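Local coordinates for cyclic di-GMP-binding protein XC_3703 (Xanthomonas campestris pv. campestris, PDB 5B7W) that regulates virulence and biofilm formation as a cyclic di-GMP effector and, without the ligand, favours binding of a LysR-type transcriptional regulator to its target genes, at residues Val6-Leu15 and Val94-Gln102. Numbering follows the deposited sequence.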
# COMPACT_ATOMS: atom_id res chain seq x y z
N VAL A 6 6.77 -11.95 6.48
CA VAL A 6 6.38 -10.55 6.47
C VAL A 6 6.09 -10.17 5.03
O VAL A 6 6.98 -10.23 4.17
CB VAL A 6 7.47 -9.66 7.08
CG1 VAL A 6 6.98 -8.21 7.15
CG2 VAL A 6 7.87 -10.16 8.45
N ILE A 7 4.85 -9.79 4.75
CA ILE A 7 4.43 -9.48 3.39
C ILE A 7 3.87 -8.07 3.35
O ILE A 7 3.55 -7.46 4.38
CB ILE A 7 3.39 -10.48 2.84
CG1 ILE A 7 2.09 -10.40 3.65
CG2 ILE A 7 3.95 -11.90 2.87
CD1 ILE A 7 1.02 -11.34 3.16
N SER A 8 3.75 -7.54 2.14
CA SER A 8 3.11 -6.25 1.88
C SER A 8 2.30 -6.43 0.60
O SER A 8 2.81 -6.23 -0.51
CB SER A 8 4.13 -5.13 1.75
OG SER A 8 3.48 -3.87 1.69
N GLU A 9 1.05 -6.83 0.76
CA GLU A 9 0.20 -7.20 -0.36
C GLU A 9 -1.14 -6.49 -0.27
O GLU A 9 -1.61 -6.15 0.82
CB GLU A 9 -0.02 -8.72 -0.42
CG GLU A 9 1.25 -9.51 -0.69
CD GLU A 9 1.00 -11.00 -0.79
OE1 GLU A 9 -0.14 -11.43 -0.52
OE2 GLU A 9 1.94 -11.73 -1.16
N VAL A 10 -1.74 -6.28 -1.43
CA VAL A 10 -3.07 -5.68 -1.56
C VAL A 10 -3.93 -6.63 -2.38
O VAL A 10 -3.51 -7.09 -3.44
CB VAL A 10 -3.01 -4.29 -2.22
CG1 VAL A 10 -4.41 -3.71 -2.36
CG2 VAL A 10 -2.11 -3.36 -1.42
N ASP A 11 -5.12 -6.94 -1.87
CA ASP A 11 -6.03 -7.81 -2.59
C ASP A 11 -6.40 -7.19 -3.94
O ASP A 11 -6.85 -6.04 -4.00
CB ASP A 11 -7.29 -8.07 -1.76
CG ASP A 11 -8.23 -9.06 -2.41
OD1 ASP A 11 -9.13 -8.63 -3.15
OD2 ASP A 11 -8.06 -10.28 -2.17
N LYS A 12 -6.20 -7.96 -5.01
CA LYS A 12 -6.40 -7.40 -6.35
C LYS A 12 -7.86 -7.08 -6.63
O LYS A 12 -8.15 -6.13 -7.37
CB LYS A 12 -5.86 -8.37 -7.41
CG LYS A 12 -6.64 -9.66 -7.55
CD LYS A 12 -6.47 -10.25 -8.94
CE LYS A 12 -7.09 -9.34 -10.00
NZ LYS A 12 -6.96 -9.90 -11.37
N HIS A 13 -8.79 -7.83 -6.05
CA HIS A 13 -10.20 -7.55 -6.28
C HIS A 13 -10.65 -6.31 -5.52
O HIS A 13 -11.32 -5.43 -6.07
CB HIS A 13 -11.07 -8.74 -5.89
CG HIS A 13 -12.53 -8.42 -5.84
ND1 HIS A 13 -13.26 -8.10 -6.97
CD2 HIS A 13 -13.39 -8.34 -4.80
CE1 HIS A 13 -14.51 -7.84 -6.62
NE2 HIS A 13 -14.62 -7.98 -5.31
N GLU A 14 -10.29 -6.22 -4.23
CA GLU A 14 -10.68 -5.06 -3.44
C GLU A 14 -10.05 -3.79 -3.98
O GLU A 14 -10.66 -2.71 -3.92
CB GLU A 14 -10.30 -5.28 -1.97
CG GLU A 14 -11.01 -6.44 -1.30
CD GLU A 14 -12.46 -6.14 -0.94
OE1 GLU A 14 -13.04 -5.17 -1.47
OE2 GLU A 14 -13.03 -6.89 -0.12
N LEU A 15 -8.83 -3.89 -4.51
CA LEU A 15 -8.22 -2.74 -5.18
C LEU A 15 -9.05 -2.33 -6.39
O LEU A 15 -9.22 -1.13 -6.65
CB LEU A 15 -6.79 -3.07 -5.59
CG LEU A 15 -6.04 -1.99 -6.38
CD1 LEU A 15 -6.01 -0.68 -5.62
CD2 LEU A 15 -4.63 -2.45 -6.71
N VAL A 94 -0.56 7.34 -9.20
CA VAL A 94 -0.49 6.83 -7.83
C VAL A 94 -0.11 5.35 -7.92
O VAL A 94 -0.88 4.53 -8.44
CB VAL A 94 -1.81 7.02 -7.08
CG1 VAL A 94 -1.64 6.62 -5.62
CG2 VAL A 94 -2.28 8.46 -7.19
N THR A 95 1.07 5.02 -7.41
CA THR A 95 1.55 3.64 -7.42
C THR A 95 1.06 2.93 -6.16
O THR A 95 1.35 3.37 -5.04
CB THR A 95 3.08 3.59 -7.49
OG1 THR A 95 3.52 4.14 -8.75
CG2 THR A 95 3.58 2.16 -7.37
N VAL A 96 0.32 1.85 -6.34
CA VAL A 96 -0.09 1.00 -5.23
C VAL A 96 1.05 0.05 -4.91
O VAL A 96 1.18 -1.01 -5.53
CB VAL A 96 -1.39 0.24 -5.55
CG1 VAL A 96 -1.84 -0.58 -4.35
CG2 VAL A 96 -2.48 1.20 -5.98
N LYS A 97 1.90 0.44 -3.96
CA LYS A 97 3.10 -0.33 -3.65
C LYS A 97 2.73 -1.68 -3.05
O LYS A 97 1.91 -1.75 -2.13
CB LYS A 97 4.00 0.45 -2.70
CG LYS A 97 4.54 1.75 -3.27
CD LYS A 97 5.34 2.53 -2.23
CE LYS A 97 4.52 2.78 -0.98
NZ LYS A 97 5.29 3.53 0.06
N GLN A 98 3.34 -2.74 -3.57
CA GLN A 98 3.15 -4.10 -3.08
C GLN A 98 4.49 -4.82 -3.12
O GLN A 98 5.33 -4.55 -3.98
CB GLN A 98 2.11 -4.87 -3.91
CG GLN A 98 0.78 -4.14 -4.09
CD GLN A 98 0.15 -4.40 -5.44
OE1 GLN A 98 -0.49 -5.43 -5.65
NE2 GLN A 98 0.34 -3.47 -6.37
N GLY A 99 4.67 -5.75 -2.18
CA GLY A 99 5.92 -6.48 -2.09
C GLY A 99 6.99 -5.70 -1.36
O GLY A 99 6.98 -4.47 -1.37
N ILE A 100 7.92 -6.40 -0.72
CA ILE A 100 8.99 -5.77 0.05
C ILE A 100 10.27 -5.85 -0.77
O ILE A 100 10.87 -6.92 -0.90
CB ILE A 100 9.15 -6.41 1.43
CG1 ILE A 100 7.84 -6.32 2.21
CG2 ILE A 100 10.27 -5.72 2.20
CD1 ILE A 100 7.89 -6.99 3.57
N GLU A 101 10.69 -4.71 -1.32
CA GLU A 101 11.91 -4.64 -2.11
C GLU A 101 13.13 -4.87 -1.22
O GLU A 101 13.06 -4.81 0.01
CB GLU A 101 12.02 -3.29 -2.81
CG GLU A 101 10.79 -2.90 -3.64
CD GLU A 101 10.65 -1.40 -3.82
OE1 GLU A 101 9.53 -0.94 -4.09
OE2 GLU A 101 11.67 -0.69 -3.70
N GLN A 102 14.26 -5.14 -1.87
CA GLN A 102 15.50 -5.40 -1.14
C GLN A 102 15.90 -4.21 -0.28
O GLN A 102 16.51 -4.38 0.78
CB GLN A 102 16.62 -5.76 -2.12
CG GLN A 102 17.11 -7.19 -1.99
CD GLN A 102 18.00 -7.60 -3.15
OE1 GLN A 102 18.78 -6.80 -3.66
NE2 GLN A 102 17.89 -8.86 -3.56
O HOH W 1 1.29 -3.00 0.42
O HOH W 2 -0.23 -7.20 -3.66
O HOH W 3 -2.76 -7.00 -5.76
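V10 lays its CG2 methyl over V96 and the aliphatic part of Q98, 4.0 Å from V96 CG1 and equally far from Q98 CG, crossing both side chains at nearly a right angle. From the first turn of its helix, L15 meets V96 tip to tip: V96 turns one methyl to L15 CD1 and the other to L15 CD2, its CG1 touching both V10 CG2 and L15 CD2. At the other end of the contact, I100 points CG1 away from its carbonyl carbon (chi1 -58°); the extended chain then brings CD1 to 3.4 Å from V6 O and CG1 against S8 CB.

Between these apolar patches the two backbones share one direct hydrogen bond, G99 N to S8 O, straight and lying in the carbonyl plane, though modelled unusually short at 2.5 Å. G99 adopts a positive phi of 81° here, with a backbone shape that suits glycine. Water completes the join: one molecule donates to both S8 OG and K97 O, while Q98 OE1 reaches V10 N through another, 2.7 Å from OE1. On the other side of the Q98 amide, NE2 donates to V96 O at 2.7 Å, which helps hold the group's orientation. S8 OG also bonds to P153 O.

These two linkers connect the RRM-like domains. Residues 8-11 run from strand 3-7 of domain I to helix 12-26 of domain II, whose start is capped by D11 OD1, and 97-101 return from strand 90-96 to helix 102-114; V6 continues onto strands 127-132 and 155-160, and V96 onto strand 78-85.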